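Local atomic coordinates of Exo-1,3/1,4-beta-glucanase (Pseudoalteromonas sp., PDB entry 3USZ), a protein that probably hydrolyses 1,3- and 1,4-linked beta-glucans as an exo-acting enzyme of glycoside hydrolase family 3. Residues 42-47 with 319-324. Sequence-based numbering, arbitrary orientation.
Sequences MIQPEI and VIMVPE
Ile43 and Gln44 pair in parallel with Ile320 and Met321, and this is where the (alpha/beta)8 barrel of the family 3 N-terminal domain closes, its first strand lying against its last. The two neighbouring strands carry the ring onward: Pro45 shares a backbone bond with Leu64 and Val319 one with Val291. The tight end is at Ile320, both of whose backbone polar atoms are used: Ile320 N gives Met42 O an almost straight bond of 2.8 Å, and Ile320 O takes Gln44 N at 3.0 Å. On the inner face Gln44 and Met321 run side by side. With CG anti to the backbone N (chi1 -179°), the glutamine chain stretches out until OE1 rests 3.5 Å from Met321 CG, while Ser62 OG holds NE2. Ile43 and Ile320 face the helices, with Phe329 of helix 326-339 packed on both, and Ile43 CG2 also reaches Val322 CG2 at 4.0 Å. Farther along, the ladder loosens although the touching residues stay buried: Val322 N reaches Gln44 O at 3.2 Å with a bent angle of 136°, and past Pro323 the chain turns out to solvent at Glu324. Glu46 CB still presses on Pro323 CB at 3.4 Å, but its carboxylate turns off to Gly48 N and Gly66 N. The last rung slips past Val322 O: Glu46 N bonds instead to a lone pair of Pro323 O, 3.1 Å away in the carbonyl plane.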
# COMPACT_ATOMS: atom_id res chain seq x y z
N MET A 42 -11.70 12.38 18.97
CA MET A 42 -10.54 12.76 18.17
C MET A 42 -9.30 11.93 18.45
O MET A 42 -8.29 12.10 17.78
CB MET A 42 -10.19 14.25 18.40
CG MET A 42 -11.32 15.23 18.11
SD MET A 42 -10.91 16.95 18.53
CE MET A 42 -9.49 17.29 17.48
N ILE A 43 -9.35 11.06 19.47
CA ILE A 43 -8.18 10.32 19.91
C ILE A 43 -8.26 8.85 19.50
O ILE A 43 -9.29 8.21 19.68
CB ILE A 43 -8.02 10.37 21.47
CG1 ILE A 43 -8.00 11.82 21.97
CG2 ILE A 43 -6.79 9.62 21.91
CD1 ILE A 43 -7.06 12.71 21.23
N GLN A 44 -7.16 8.31 18.97
CA GLN A 44 -7.15 6.93 18.49
C GLN A 44 -6.04 6.09 19.10
O GLN A 44 -4.88 6.21 18.69
CB GLN A 44 -7.05 6.89 16.96
CG GLN A 44 -7.05 5.48 16.39
CD GLN A 44 -6.67 5.45 14.92
OE1 GLN A 44 -5.52 5.19 14.58
NE2 GLN A 44 -7.64 5.72 14.04
N PRO A 45 -6.40 5.23 20.07
CA PRO A 45 -5.50 4.25 20.69
C PRO A 45 -5.28 3.06 19.75
O PRO A 45 -6.03 2.89 18.79
CB PRO A 45 -6.28 3.77 21.92
CG PRO A 45 -7.54 4.62 21.98
CD PRO A 45 -7.77 5.13 20.61
N GLU A 46 -4.27 2.24 20.05
CA GLU A 46 -4.00 1.04 19.26
C GLU A 46 -4.16 -0.22 20.14
O GLU A 46 -3.84 -0.19 21.34
CB GLU A 46 -2.59 1.13 18.65
CG GLU A 46 -2.30 0.19 17.48
CD GLU A 46 -1.82 -1.18 17.94
OE1 GLU A 46 -1.28 -1.28 19.06
OE2 GLU A 46 -1.98 -2.16 17.19
N ILE A 47 -4.64 -1.31 19.54
CA ILE A 47 -4.99 -2.51 20.32
C ILE A 47 -3.88 -3.15 21.14
O ILE A 47 -4.15 -3.84 22.11
CB ILE A 47 -5.66 -3.61 19.46
CG1 ILE A 47 -4.65 -4.21 18.47
CG2 ILE A 47 -6.89 -3.06 18.77
CD1 ILE A 47 -5.16 -5.44 17.75
N VAL A 319 -8.26 13.64 13.67
CA VAL A 319 -8.09 12.44 14.49
C VAL A 319 -6.61 12.16 14.68
O VAL A 319 -5.85 12.09 13.71
CB VAL A 319 -8.78 11.20 13.88
CG1 VAL A 319 -8.46 9.93 14.69
CG2 VAL A 319 -10.29 11.42 13.79
N ILE A 320 -6.19 12.01 15.93
CA ILE A 320 -4.78 11.81 16.26
C ILE A 320 -4.44 10.32 16.49
O ILE A 320 -5.01 9.68 17.37
CB ILE A 320 -4.39 12.61 17.51
CG1 ILE A 320 -4.64 14.11 17.29
CG2 ILE A 320 -2.94 12.35 17.88
CD1 ILE A 320 -3.52 14.80 16.50
N MET A 321 -3.52 9.79 15.69
CA MET A 321 -3.07 8.41 15.87
C MET A 321 -2.00 8.39 16.96
O MET A 321 -0.83 8.63 16.68
CB MET A 321 -2.50 7.87 14.54
CG MET A 321 -2.24 6.35 14.51
SD MET A 321 -1.61 5.73 12.92
CE MET A 321 -3.00 5.98 11.82
N VAL A 322 -2.43 8.14 18.21
CA VAL A 322 -1.52 8.04 19.35
C VAL A 322 -1.66 6.65 19.91
O VAL A 322 -2.37 6.46 20.90
CB VAL A 322 -1.95 8.89 20.58
CG1 VAL A 322 -0.76 9.60 21.21
CG2 VAL A 322 -3.15 9.79 20.29
N PRO A 323 -0.99 5.66 19.30
CA PRO A 323 -1.22 4.25 19.66
C PRO A 323 -1.06 3.92 21.15
O PRO A 323 -1.85 3.16 21.71
CB PRO A 323 -0.16 3.50 18.82
CG PRO A 323 0.76 4.55 18.28
CD PRO A 323 -0.05 5.80 18.18
N GLU A 324 -0.05 4.51 21.79
CA GLU A 324 0.36 4.13 23.13
C GLU A 324 0.08 5.18 24.20
O GLU A 324 -0.26 4.85 25.34
CB GLU A 324 1.86 3.81 23.11
CG GLU A 324 2.47 3.53 24.47
CD GLU A 324 3.94 3.12 24.40
OE1 GLU A 324 4.57 3.26 23.32
OE2 GLU A 324 4.48 2.64 25.42